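Local coordinates for protein race-specific elicitor A4 (Passalora fulva, PDB 6BN0) that binds chitin oligosaccharides as a fungal effector of the CBM14 family and triggers a hypersensitive response in tomato plants that carry Cf-4, at residues A[54-59]-A[67-72]; A[2-7]-A[45-50]; A[31-36]-A[50-55]. All blocks are in the same frame, centred on the assembly; numbering follows the deposited sequence.

Contact 1: A[54-59]-A[67-72]. With NAG (2-acetamido-2-deoxy-beta-D-glucopyranose), chain E; NAG (2-acetamido-2-deoxy-beta-D-glucopyranose), chain F; NAG (2-acetamido-2-deoxy-beta-D-glucopyranose), chain B.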
loop_
_atom_site.group_PDB
_atom_site.type_symbol
_atom_site.label_atom_id
_atom_site.label_comp_id
_atom_site.label_asym_id
_atom_site.label_seq_id
_atom_site.Cartn_x
_atom_site.Cartn_y
_atom_site.Cartn_z
ATOM N N LYS A 54 13.646 -2.273 -2.481
ATOM C CA LYS A 54 15.066 -2.003 -2.620
ATOM C C LYS A 54 15.354 -0.512 -2.681
ATOM O O LYS A 54 14.765 0.211 -3.489
ATOM C CB LYS A 54 15.592 -2.693 -3.880
ATOM C CG LYS A 54 17.110 -2.554 -4.112
ATOM C CD LYS A 54 17.504 -3.325 -5.412
ATOM C CE LYS A 54 18.994 -3.240 -5.681
ATOM N NZ LYS A 54 19.425 -3.946 -6.953
ATOM N N GLY A 55 16.270 -0.052 -1.823
ATOM C CA GLY A 55 16.755 1.318 -1.890
ATOM C C GLY A 55 15.992 2.306 -1.012
ATOM O O GLY A 55 16.440 3.449 -0.850
ATOM N N LEU A 56 14.861 1.905 -0.454
ATOM C CA LEU A 56 13.966 2.807 0.259
ATOM C C LEU A 56 14.046 2.575 1.759
ATOM O O LEU A 56 14.451 1.503 2.235
ATOM C CB LEU A 56 12.518 2.617 -0.191
ATOM C CG LEU A 56 12.366 2.856 -1.704
ATOM C CD1 LEU A 56 10.863 2.924 -2.082
ATOM C CD2 LEU A 56 13.083 4.176 -2.115
ATOM N N GLN A 57 13.617 3.589 2.494
ATOM C CA GLN A 57 13.675 3.549 3.953
ATOM C C GLN A 57 12.371 4.109 4.508
ATOM O O GLN A 57 11.708 4.914 3.845
ATOM C CB GLN A 57 14.855 4.366 4.515
ATOM C CG GLN A 57 16.259 3.851 4.113
ATOM C CD GLN A 57 17.355 4.698 4.712
ATOM O OE1 GLN A 57 17.111 5.824 5.107
ATOM N NE2 GLN A 57 18.568 4.185 4.732
ATOM N N TRP A 58 12.002 3.654 5.715
ATOM C CA TRP A 58 10.733 4.045 6.328
ATOM C C TRP A 58 10.680 5.558 6.533
ATOM O O TRP A 58 11.618 6.153 7.078
ATOM C CB TRP A 58 10.553 3.342 7.704
ATOM C CG TRP A 58 9.187 3.648 8.287
ATOM C CD1 TRP A 58 8.904 4.312 9.459
ATOM C CD2 TRP A 58 7.923 3.329 7.683
ATOM N NE1 TRP A 58 7.530 4.388 9.641
ATOM C CE2 TRP A 58 6.907 3.812 8.554
ATOM C CE3 TRP A 58 7.551 2.679 6.493
ATOM C CZ2 TRP A 58 5.537 3.664 8.274
ATOM C CZ3 TRP A 58 6.169 2.533 6.210
ATOM C CH2 TRP A 58 5.182 3.016 7.111
ATOM N N ASN A 59 9.553 6.168 6.155
ATOM C CA ASN A 59 9.269 7.587 6.405
ATOM C C ASN A 59 8.076 7.658 7.370
ATOM O O ASN A 59 6.912 7.529 6.965
ATOM C CB ASN A 59 9.016 8.324 5.075
ATOM C CG ASN A 59 8.820 9.822 5.242
ATOM O OD1 ASN A 59 8.810 10.562 4.244
ATOM N ND2 ASN A 59 8.600 10.273 6.460
ATOM N N CYS A 67 7.417 3.865 2.614
ATOM C CA CYS A 67 8.832 3.764 2.273
ATOM C C CYS A 67 9.233 4.870 1.295
ATOM O O CYS A 67 8.473 5.215 0.384
ATOM C CB CYS A 67 9.096 2.376 1.696
ATOM S SG CYS A 67 8.653 1.045 2.817
ATOM N N ASP A 68 10.422 5.442 1.486
ATOM C CA ASP A 68 10.783 6.697 0.804
ATOM C C ASP A 68 12.265 6.689 0.469
ATOM O O ASP A 68 13.012 5.821 0.937
ATOM C CB ASP A 68 10.434 7.934 1.683
ATOM C CG ASP A 68 9.909 9.147 0.844
ATOM O OD1 ASP A 68 10.235 9.271 -0.350
ATOM O OD2 ASP A 68 9.117 9.959 1.347
ATOM N N TYR A 69 12.697 7.668 -0.347
ATOM C CA TYR A 69 14.127 7.793 -0.603
ATOM C C TYR A 69 14.841 8.116 0.703
ATOM O O TYR A 69 14.290 8.850 1.557
ATOM C CB TYR A 69 14.450 8.878 -1.654
ATOM C CG TYR A 69 13.740 8.623 -2.959
ATOM C CD1 TYR A 69 14.111 7.563 -3.775
ATOM C CD2 TYR A 69 12.679 9.433 -3.365
ATOM C CE1 TYR A 69 13.470 7.325 -4.971
ATOM C CE2 TYR A 69 12.035 9.205 -4.552
ATOM C CZ TYR A 69 12.429 8.154 -5.351
ATOM O OH TYR A 69 11.777 7.912 -6.538
ATOM N N PRO A 70 16.068 7.617 0.887
ATOM C CA PRO A 70 16.776 7.843 2.175
ATOM C C PRO A 70 16.868 9.288 2.613
ATOM O O PRO A 70 16.666 9.564 3.802
ATOM C CB PRO A 70 18.158 7.232 1.909
ATOM C CG PRO A 70 17.825 6.047 0.948
ATOM C CD PRO A 70 16.771 6.654 0.011
ATOM N N ASN A 71 17.133 10.228 1.708
ATOM C CA ASN A 71 17.209 11.624 2.121
ATOM C C ASN A 71 15.877 12.182 2.626
ATOM O O ASN A 71 15.865 13.263 3.212
ATOM C CB ASN A 71 17.724 12.488 0.969
ATOM C CG ASN A 71 16.731 12.592 -0.145
ATOM O OD1 ASN A 71 16.236 11.587 -0.644
ATOM N ND2 ASN A 71 16.404 13.818 -0.526
ATOM N N LEU A 72 14.759 11.484 2.438
ATOM C CA LEU A 72 13.481 11.919 2.977
ATOM C C LEU A 72 12.994 11.026 4.099
ATOM O O LEU A 72 11.912 11.269 4.637
ATOM C CB LEU A 72 12.396 11.954 1.886
ATOM C CG LEU A 72 12.719 12.840 0.696
ATOM C CD1 LEU A 72 11.704 12.600 -0.454
ATOM C CD2 LEU A 72 12.733 14.274 1.186
HETATM C C1 NAG E . 6.247 9.056 -4.784
HETATM C C2 NAG E . 7.710 8.937 -5.189
HETATM C C3 NAG E . 8.210 10.242 -5.847
HETATM C C4 NAG E . 7.239 10.677 -6.946
HETATM C C5 NAG E . 5.787 10.648 -6.468
HETATM C C6 NAG E . 4.812 10.904 -7.591
HETATM C C7 NAG E . 9.147 7.325 -4.102
HETATM C C8 NAG E . 9.992 6.938 -2.907
HETATM N N2 NAG E . 8.552 8.514 -4.069
HETATM O O3 NAG E . 9.478 10.017 -6.467
HETATM O O4 NAG E . 7.516 11.990 -7.426
HETATM O O5 NAG E . 5.469 9.362 -5.913
HETATM O O6 NAG E . 3.466 10.813 -7.153
HETATM O O7 NAG E . 9.037 6.599 -5.074
HETATM C C1 NAG F . 7.534 5.573 -7.806
HETATM C C2 NAG F . 8.933 5.494 -8.433
HETATM C C3 NAG F . 9.251 6.766 -9.217
HETATM C C4 NAG F . 8.130 7.116 -10.189
HETATM C C5 NAG F . 6.794 7.169 -9.446
HETATM C C6 NAG F . 5.608 7.390 -10.350
HETATM C C7 NAG F . 10.720 4.226 -7.286
HETATM C C8 NAG F . 11.684 4.224 -6.116
HETATM N N2 NAG F . 9.929 5.301 -7.389
HETATM O O3 NAG F . 10.479 6.584 -9.917
HETATM O O4 NAG F . 8.378 8.418 -10.707
HETATM O O5 NAG F . 6.569 5.917 -8.795
HETATM O O6 NAG F . 4.437 7.568 -9.563
HETATM O O7 NAG F . 10.668 3.296 -8.084
HETATM C C1 NAG B . 2.638 5.727 -2.759
HETATM C C2 NAG B . 2.261 6.998 -3.553
HETATM C C3 NAG B . 3.477 7.527 -4.343
HETATM C C4 NAG B . 4.720 7.602 -3.470
HETATM C C5 NAG B . 4.953 6.265 -2.766
HETATM C C6 NAG B . 6.161 6.295 -1.839
HETATM C C7 NAG B . 0.048 7.412 -4.553
HETATM C C8 NAG B . -0.963 6.947 -5.572
HETATM N N2 NAG B . 1.173 6.692 -4.473
HETATM O O3 NAG B . 3.140 8.820 -4.836
HETATM O O4 NAG B . 5.905 7.781 -4.240
HETATM O O5 NAG B . 3.807 5.970 -1.976
HETATM O O6 NAG B . 6.280 5.087 -1.092
HETATM O O7 NAG B . -0.146 8.394 -3.838
HETATM O O HOH W 1 18.952 8.109 5.377
#
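Gln-57 and Asp-68 form a hydrogen-bonded pair of the small antiparallel hairpin of strands 57-59 and 66-68 in this CBM14 chitin-binding domain. Gln-57 N gives a nearly straight bond to Asp-68 O (2.8 Å, 163°), and Asp-68 N returns a more bent one to Gln-57 O. Tyr-69 N donates to Asp-68 OD1 (2.9 Å), meeting the carboxylate on its anti side, while OD2 is held by Trp-66 NE1. One water donates to both Gln-57 OE1 and Pro-70 O; OE1 also bonds Ser-73 OG. The Gln-57 chain, extended beyond CG, crosses the Pro-70 ring at about a right angle. Trp-58 and Cys-67 share the other face, Cys-67 SG standing at the edge of the indole six-membered ring, 4.2 Å from Trp-58 CE3. Leu-56 lays CB against Cys-67 CB and reaches Tyr-69 CD1 with CD2. Strand 66-68 and the turn after it carry part of the chitin site: Cys-67 O accepts NAG (chain B) O6, and Tyr-69 OH shares a hydrogen bond with NAG (chain E) O3, which lies in the ring plane at its edge. The acetamide methyl C8 of NAG (chain E) sits over one Tyr-69 face, 3.5 Å from CE2.

Contact 2: A[2-7]-A[45-50]. With NAG (2-acetamido-2-deoxy-beta-D-glucopyranose), chain C.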
loop_
_atom_site.group_PDB
_atom_site.type_symbol
_atom_site.label_atom_id
_atom_site.label_comp_id
_atom_site.label_asym_id
_atom_site.label_seq_id
_atom_site.Cartn_x
_atom_site.Cartn_y
_atom_site.Cartn_z
ATOM N N PRO A 2 7.351 -9.772 22.846
ATOM C CA PRO A 2 8.071 -9.080 21.773
ATOM C C PRO A 2 7.762 -7.588 21.737
ATOM O O PRO A 2 6.757 -7.110 22.273
ATOM C CB PRO A 2 7.529 -9.746 20.505
ATOM C CG PRO A 2 6.109 -9.961 20.844
ATOM C CD PRO A 2 6.122 -10.393 22.308
ATOM N N TYR A 3 8.662 -6.859 21.087
ATOM C CA TYR A 3 8.452 -5.442 20.829
ATOM C C TYR A 3 7.135 -5.248 20.093
ATOM O O TYR A 3 6.851 -5.953 19.131
ATOM C CB TYR A 3 9.623 -4.881 20.007
ATOM C CG TYR A 3 9.478 -3.412 19.712
ATOM C CD1 TYR A 3 9.805 -2.461 20.672
ATOM C CD2 TYR A 3 8.973 -2.969 18.486
ATOM C CE1 TYR A 3 9.681 -1.091 20.430
ATOM C CE2 TYR A 3 8.827 -1.590 18.239
ATOM C CZ TYR A 3 9.186 -0.664 19.202
ATOM O OH TYR A 3 9.036 0.679 18.933
ATOM N N ASN A 4 6.309 -4.308 20.549
ATOM C CA ASN A 4 4.955 -4.165 19.999
ATOM C C ASN A 4 4.492 -2.715 20.101
ATOM O O ASN A 4 3.996 -2.281 21.152
ATOM C CB ASN A 4 3.974 -5.087 20.708
ATOM C CG ASN A 4 2.553 -5.023 20.103
ATOM O OD1 ASN A 4 1.663 -5.775 20.523
ATOM N ND2 ASN A 4 2.333 -4.113 19.173
ATOM N N PRO A 5 4.665 -1.928 19.040
ATOM C CA PRO A 5 4.326 -0.496 19.092
ATOM C C PRO A 5 2.887 -0.193 18.691
ATOM O O PRO A 5 2.564 0.982 18.485
ATOM C CB PRO A 5 5.295 0.087 18.045
ATOM C CG PRO A 5 5.273 -0.995 16.936
ATOM C CD PRO A 5 5.220 -2.321 17.724
ATOM N N CYS A 6 2.047 -1.216 18.546
ATOM C CA CYS A 6 0.663 -1.065 18.051
ATOM C C CYS A 6 -0.177 -0.400 19.125
ATOM O O CYS A 6 -0.544 -1.027 20.117
ATOM C CB CYS A 6 0.082 -2.432 17.692
ATOM S SG CYS A 6 1.111 -3.281 16.464
ATOM N N LYS A 7 -0.459 0.882 18.970
ATOM C CA LYS A 7 -1.232 1.574 20.005
ATOM C C LYS A 7 -2.698 1.167 19.952
ATOM O O LYS A 7 -3.330 1.270 18.898
ATOM C CB LYS A 7 -1.139 3.070 19.842
ATOM C CG LYS A 7 0.222 3.588 20.040
ATOM C CD LYS A 7 0.236 5.001 20.520
ATOM C CE LYS A 7 0.883 5.889 19.515
ATOM N NZ LYS A 7 2.188 6.372 19.966
ATOM N N ALA A 45 -3.143 -6.356 19.012
ATOM C CA ALA A 45 -2.708 -6.584 17.654
ATOM C C ALA A 45 -1.363 -7.281 17.655
ATOM O O ALA A 45 -0.585 -7.194 18.617
ATOM C CB ALA A 45 -2.621 -5.282 16.875
ATOM N N LYS A 46 -1.137 -8.023 16.582
ATOM C CA LYS A 46 0.122 -8.714 16.369
ATOM C C LYS A 46 1.003 -7.817 15.516
ATOM O O LYS A 46 0.557 -7.377 14.444
ATOM C CB LYS A 46 -0.101 -10.056 15.666
ATOM C CG LYS A 46 1.169 -10.673 15.144
ATOM C CD LYS A 46 0.918 -11.455 13.915
ATOM C CE LYS A 46 1.081 -12.894 14.174
ATOM N NZ LYS A 46 2.535 -13.207 14.193
ATOM N N PRO A 47 2.196 -7.453 15.977
ATOM C CA PRO A 47 3.113 -6.673 15.137
ATOM C C PRO A 47 3.783 -7.562 14.105
ATOM O O PRO A 47 4.219 -8.669 14.414
ATOM C CB PRO A 47 4.136 -6.131 16.147
ATOM C CG PRO A 47 4.109 -7.120 17.281
ATOM C CD PRO A 47 2.745 -7.748 17.313
ATOM N N VAL A 48 3.846 -7.085 12.858
ATOM C CA VAL A 48 4.434 -7.840 11.759
ATOM C C VAL A 48 5.520 -6.998 11.107
ATOM O O VAL A 48 5.271 -5.838 10.733
ATOM C CB VAL A 48 3.355 -8.234 10.733
ATOM C CG1 VAL A 48 3.977 -8.930 9.557
ATOM C CG2 VAL A 48 2.358 -9.171 11.462
ATOM N N VAL A 49 6.718 -7.580 10.942
ATOM C CA VAL A 49 7.787 -6.850 10.269
ATOM C C VAL A 49 7.596 -6.963 8.776
ATOM O O VAL A 49 7.460 -8.077 8.252
ATOM C CB VAL A 49 9.172 -7.350 10.690
ATOM C CG1 VAL A 49 10.241 -6.630 9.839
ATOM C CG2 VAL A 49 9.385 -7.084 12.173
ATOM N N LYS A 50 7.607 -5.801 8.071
ATOM C CA LYS A 50 7.322 -5.731 6.621
ATOM C C LYS A 50 8.470 -5.057 5.855
ATOM O O LYS A 50 9.050 -4.083 6.343
ATOM C CB LYS A 50 6.045 -4.925 6.358
ATOM C CG LYS A 50 4.769 -5.510 6.979
ATOM C CD LYS A 50 4.308 -6.771 6.235
ATOM C CE LYS A 50 3.619 -6.425 4.918
ATOM N NZ LYS A 50 3.324 -7.656 4.128
HETATM C C1 NAG C . -2.371 -8.312 3.894
HETATM C C2 NAG C . -1.048 -7.584 4.155
HETATM C C3 NAG C . -1.018 -6.276 3.349
HETATM C C4 NAG C . -1.281 -6.550 1.866
HETATM C C5 NAG C . -2.598 -7.323 1.732
HETATM C C6 NAG C . -2.956 -7.709 0.302
HETATM C C7 NAG C . 0.169 -7.828 6.278
HETATM C C8 NAG C . 0.239 -7.437 7.743
HETATM N N2 NAG C . -0.855 -7.322 5.573
HETATM O O1 NAG C . -2.408 -9.507 4.601
HETATM O O3 NAG C . 0.252 -5.685 3.542
HETATM O O4 NAG C . -1.490 -5.315 1.181
HETATM O O5 NAG C . -2.518 -8.544 2.485
HETATM O O6 NAG C . -1.863 -8.410 -0.294
HETATM O O7 NAG C . 1.006 -8.566 5.767
#
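Asn-4 and Pro-47 cross at about a right angle, the flat amide of the first set against the ring of the second. Asn-4 CG lies 3.8 Å from Pro-47 CG and nearly as close to CD, so the touch is on the CG-CD edge of the pyrrolidine. With CG anti to the backbone N (chi1 -177°), the amide extends from the 2-7 backbone to the strand. The same Pro-47 CG also meets the carbonyl oxygen of Tyr-3 at 3.5 Å, and Pro-5 CD touches Pro-47 CB more loosely. Two residues on, Cys-6 and Ala-45 point at each other, CB to CB at 4.0 Å. Cys-6 SG turns away from Ala-45 toward Pro-47, with CA and CB of the proline both 4.2 Å from the sulfur, and continues into the disulfide with Cys-36. The touch is mainly van der Waals; the disulfide fastens the 2-7 segment to the adjacent strand 32-38. On the far end of the strand Lys-50 turns to the ligand, its NZ donating to NAG (chain C) O7 at 3.0 Å. This is an irregular N-terminal segment laid across an outer strand, 45-51, of the three-stranded antiparallel sheet of a disulfide-rich CBM14 domain.

Contact 3: A[31-36]-A[50-55]. With NAG (2-acetamido-2-deoxy-beta-D-glucopyranose), chain C; NAG (2-acetamido-2-deoxy-beta-D-glucopyranose), chain D; NAG (2-acetamido-2-deoxy-beta-D-glucopyranose), chain G; NAG (2-acetamido-2-deoxy-beta-D-glucopyranose), chain H.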
loop_
_atom_site.group_PDB
_atom_site.type_symbol
_atom_site.label_atom_id
_atom_site.label_comp_id
_atom_site.label_asym_id
_atom_site.label_seq_id
_atom_site.Cartn_x
_atom_site.Cartn_y
_atom_site.Cartn_z
ATOM N N THR A 31 15.062 -0.190 6.792
ATOM C CA THR A 31 14.487 -0.650 5.521
ATOM C C THR A 31 13.285 -1.566 5.729
ATOM O O THR A 31 12.922 -2.321 4.837
ATOM C CB THR A 31 15.543 -1.359 4.683
ATOM O OG1 THR A 31 15.982 -2.505 5.407
ATOM C CG2 THR A 31 16.713 -0.440 4.417
ATOM N N THR A 32 12.701 -1.552 6.919
ATOM C CA THR A 32 11.507 -2.317 7.213
ATOM C C THR A 32 10.610 -1.410 8.031
ATOM O O THR A 32 10.998 -0.296 8.397
ATOM C CB THR A 32 11.807 -3.603 7.993
ATOM O OG1 THR A 32 12.476 -3.254 9.230
ATOM C CG2 THR A 32 12.668 -4.575 7.154
ATOM N N TYR A 33 9.379 -1.865 8.260
ATOM C CA TYR A 33 8.480 -1.156 9.160
ATOM C C TYR A 33 7.641 -2.223 9.857
ATOM O O TYR A 33 7.734 -3.413 9.534
ATOM C CB TYR A 33 7.635 -0.125 8.394
ATOM C CG TYR A 33 6.797 -0.735 7.259
ATOM C CD1 TYR A 33 7.370 -1.017 6.024
ATOM C CD2 TYR A 33 5.427 -1.031 7.445
ATOM C CE1 TYR A 33 6.617 -1.557 4.968
ATOM C CE2 TYR A 33 4.666 -1.568 6.407
ATOM C CZ TYR A 33 5.271 -1.828 5.168
ATOM O OH TYR A 33 4.554 -2.410 4.138
ATOM N N ILE A 34 6.844 -1.807 10.841
ATOM C CA ILE A 34 5.991 -2.724 11.590
ATOM C C ILE A 34 4.547 -2.390 11.227
ATOM O O ILE A 34 4.146 -1.218 11.251
ATOM C CB ILE A 34 6.252 -2.631 13.108
ATOM C CG1 ILE A 34 7.646 -3.226 13.434
ATOM C CG2 ILE A 34 5.079 -3.296 13.915
ATOM C CD1 ILE A 34 8.157 -3.016 14.905
ATOM N N GLN A 35 3.785 -3.418 10.857
ATOM C CA GLN A 35 2.360 -3.305 10.555
ATOM C C GLN A 35 1.596 -4.163 11.561
ATOM O O GLN A 35 2.007 -5.294 11.866
ATOM C CB GLN A 35 2.043 -3.762 9.097
ATOM C CG GLN A 35 0.551 -3.755 8.798
ATOM C CD GLN A 35 0.230 -3.905 7.310
ATOM O OE1 GLN A 35 -0.793 -3.418 6.836
ATOM N NE2 GLN A 35 1.126 -4.533 6.565
ATOM N N CYS A 36 0.527 -3.613 12.113
ATOM C CA CYS A 36 -0.238 -4.280 13.165
ATOM C C CYS A 36 -1.417 -5.050 12.569
ATOM O O CYS A 36 -2.136 -4.528 11.721
ATOM C CB CYS A 36 -0.729 -3.238 14.172
ATOM S SG CYS A 36 0.642 -2.247 14.790
ATOM N N LYS A 50 7.607 -5.801 8.071
ATOM C CA LYS A 50 7.322 -5.731 6.621
ATOM C C LYS A 50 8.470 -5.057 5.855
ATOM O O LYS A 50 9.050 -4.083 6.343
ATOM C CB LYS A 50 6.045 -4.925 6.358
ATOM C CG LYS A 50 4.769 -5.510 6.979
ATOM C CD LYS A 50 4.308 -6.771 6.235
ATOM C CE LYS A 50 3.619 -6.425 4.918
ATOM N NZ LYS A 50 3.324 -7.656 4.128
ATOM N N PRO A 51 8.815 -5.520 4.658
ATOM C CA PRO A 51 9.987 -4.941 3.979
ATOM C C PRO A 51 9.661 -3.687 3.173
ATOM O O PRO A 51 8.604 -3.570 2.550
ATOM C CB PRO A 51 10.428 -6.088 3.056
ATOM C CG PRO A 51 9.093 -6.790 2.702
ATOM C CD PRO A 51 8.327 -6.753 4.002
ATOM N N CYS A 52 10.603 -2.751 3.132
ATOM C CA CYS A 52 10.563 -1.705 2.101
ATOM C C CYS A 52 11.141 -2.235 0.787
ATOM O O CYS A 52 11.881 -3.228 0.775
ATOM C CB CYS A 52 11.350 -0.474 2.569
ATOM S SG CYS A 52 10.510 0.597 3.808
ATOM N N PRO A 53 10.781 -1.626 -0.351
ATOM C CA PRO A 53 11.408 -2.020 -1.618
ATOM C C PRO A 53 12.874 -1.654 -1.580
ATOM O O PRO A 53 13.293 -0.867 -0.743
ATOM C CB PRO A 53 10.666 -1.192 -2.695
ATOM C CG PRO A 53 9.320 -0.912 -2.059
ATOM C CD PRO A 53 9.669 -0.676 -0.586
ATOM N N LYS A 54 13.646 -2.273 -2.481
ATOM C CA LYS A 54 15.066 -2.003 -2.620
ATOM C C LYS A 54 15.354 -0.512 -2.681
ATOM O O LYS A 54 14.765 0.211 -3.489
ATOM C CB LYS A 54 15.592 -2.693 -3.880
ATOM C CG LYS A 54 17.110 -2.554 -4.112
ATOM C CD LYS A 54 17.504 -3.325 -5.412
ATOM C CE LYS A 54 18.994 -3.240 -5.681
ATOM N NZ LYS A 54 19.425 -3.946 -6.953
ATOM N N GLY A 55 16.270 -0.052 -1.823
ATOM C CA GLY A 55 16.755 1.318 -1.890
ATOM C C GLY A 55 15.992 2.306 -1.012
ATOM O O GLY A 55 16.440 3.449 -0.850
HETATM C C1 NAG C . -2.371 -8.312 3.894
HETATM C C2 NAG C . -1.048 -7.584 4.155
HETATM C C3 NAG C . -1.018 -6.276 3.349
HETATM C C4 NAG C . -1.281 -6.550 1.866
HETATM C C5 NAG C . -2.598 -7.323 1.732
HETATM C C6 NAG C . -2.956 -7.709 0.302
HETATM C C7 NAG C . 0.169 -7.828 6.278
HETATM C C8 NAG C . 0.239 -7.437 7.743
HETATM N N2 NAG C . -0.855 -7.322 5.573
HETATM O O1 NAG C . -2.408 -9.507 4.601
HETATM O O3 NAG C . 0.252 -5.685 3.542
HETATM O O4 NAG C . -1.490 -5.315 1.181
HETATM O O5 NAG C . -2.518 -8.544 2.485
HETATM O O6 NAG C . -1.863 -8.410 -0.294
HETATM O O7 NAG C . 1.006 -8.566 5.767
HETATM C C1 NAG D . -6.086 -4.497 5.080
HETATM C C2 NAG D . -4.599 -4.249 5.265
HETATM C C3 NAG D . -4.185 -2.948 4.572
HETATM C C4 NAG D . -4.690 -2.905 3.128
HETATM C C5 NAG D . -6.195 -3.233 3.072
HETATM C C6 NAG D . -6.754 -3.375 1.660
HETATM C C7 NAG D . -3.580 -5.194 7.310
HETATM C C8 NAG D . -3.353 -4.999 8.805
HETATM N N2 NAG D . -4.253 -4.215 6.686
HETATM O O3 NAG D . -2.755 -2.917 4.597
HETATM O O4 NAG D . -4.521 -1.582 2.646
HETATM O O5 NAG D . -6.400 -4.502 3.700
HETATM O O6 NAG D . -5.952 -4.284 0.917
HETATM O O7 NAG D . -3.171 -6.192 6.710
HETATM C C1 NAG G . 2.530 -1.222 -1.930
HETATM C C2 NAG G . 4.010 -0.886 -2.105
HETATM C C3 NAG G . 4.187 0.475 -2.784
HETATM C C4 NAG G . 3.305 0.599 -4.023
HETATM C C5 NAG G . 1.878 0.186 -3.711
HETATM C C6 NAG G . 1.041 0.155 -4.980
HETATM C C7 NAG G . 5.687 -1.674 -0.511
HETATM C C8 NAG G . 6.271 -1.506 0.879
HETATM N N2 NAG G . 4.668 -0.873 -0.814
HETATM O O3 NAG G . 5.552 0.638 -3.157
HETATM O O4 NAG G . 3.182 1.955 -4.462
HETATM O O5 NAG G . 1.875 -1.144 -3.169
HETATM O O6 NAG G . -0.285 -0.281 -4.732
HETATM O O7 NAG G . 6.104 -2.526 -1.303
HETATM C C1 NAG H . -0.449 -4.920 0.310
HETATM C C2 NAG H . -1.030 -3.922 -0.686
HETATM C C3 NAG H . 0.088 -3.312 -1.546
HETATM C C4 NAG H . 1.234 -2.801 -0.688
HETATM C C5 NAG H . 1.678 -3.851 0.317
HETATM C C6 NAG H . 2.694 -3.303 1.305
HETATM C C7 NAG H . -3.371 -4.379 -1.358
HETATM C C8 NAG H . -4.276 -5.147 -2.296
HETATM N N2 NAG H . -2.046 -4.564 -1.520
HETATM O O3 NAG H . -0.477 -2.194 -2.229
HETATM O O4 NAG H . 2.406 -2.559 -1.469
HETATM O O5 NAG H . 0.554 -4.295 1.077
HETATM O O6 NAG H . 2.992 -4.275 2.296
HETATM O O7 NAG H . -3.823 -3.598 -0.525
HETATM O O HOH W 2 13.598 -4.536 3.244
HETATM O O HOH W 3 6.013 -4.662 2.760
#
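The chitin-binding surface of this CBM14 domain is built in part on the antiparallel hairpin of strands 32-38 and 45-51, where Tyr-33 and Lys-50 form a hydrogen-bonded pair. Lys-50 N donates almost straight to Tyr-33 O (2.8 Å), and Tyr-33 N donates to Lys-50 O. Past the non-hydrogen-bonded pair Thr-32 and Pro-51, Cys-52 N bonds Thr-31 O (2.9 Å). Tyr-33 CG sits between the backbone N and the carbonyl carbon (chi1 58°), which folds the ring back over the neighbouring strand. Lys-50 CB therefore lies on one ring face in a CH-pi contact, 3.4 Å from Tyr-33 CZ and offset toward the rim. Cys-52 SG approaches the same ring obliquely, 4.2 Å from Tyr-33 CD1. The lysine chain, bent at chi2 (-72°) and chi3, passes alongside Gln-35, with Lys-50 CE 3.5 Å from Gln-35 NE2. The extended Gln-35 presents its amide to two sugars: NE2 makes a weak bond to NAG (chain C) O3, and OE1 lies 3.0 Å from NAG (chain D) O3. A water that donates to Pro-51 O is also hydrogen-bonded to Tyr-33 OH and NAG (chain H) O6, so it links hairpin and ligand. Pro-53 CG packs against the acetamide of NAG (chain G), nearest to O7. Strand 32-38 is the middle strand of its sheet, with 23-25 on its other side; Tyr-33 also stacks with Trp-58 of strand 57-59, and the disulfide from Cys-52 to Cys-67 ties the hairpin to strand 66-68.

Contacts 1 and 3 are partly buried hairpin pairings on the same side of the chain's centre, whereas contact 2 is a surface contact on the side opposite contact 1. Backbone hydrogen bonds dominate the two hairpins; contact 2 rests on packing of an asparagine amide, prolines, an alanine and a cysteine. Contacts 2 and 3 share Lys-50 and strand 45-51 and are joined by the disulfide of Cys-6 and Cys-36. Contacts 1 and 3 share Lys-54 and Gly-55, and the Cys-52 to Cys-67 disulfide joins the small hairpin to the larger sheet. Both hairpins touch sugars, through one tyrosine and one backbone carbonyl in contact 1 and mainly through an amide, an ammonium group and a water-linked tyrosine hydroxyl in contact 3.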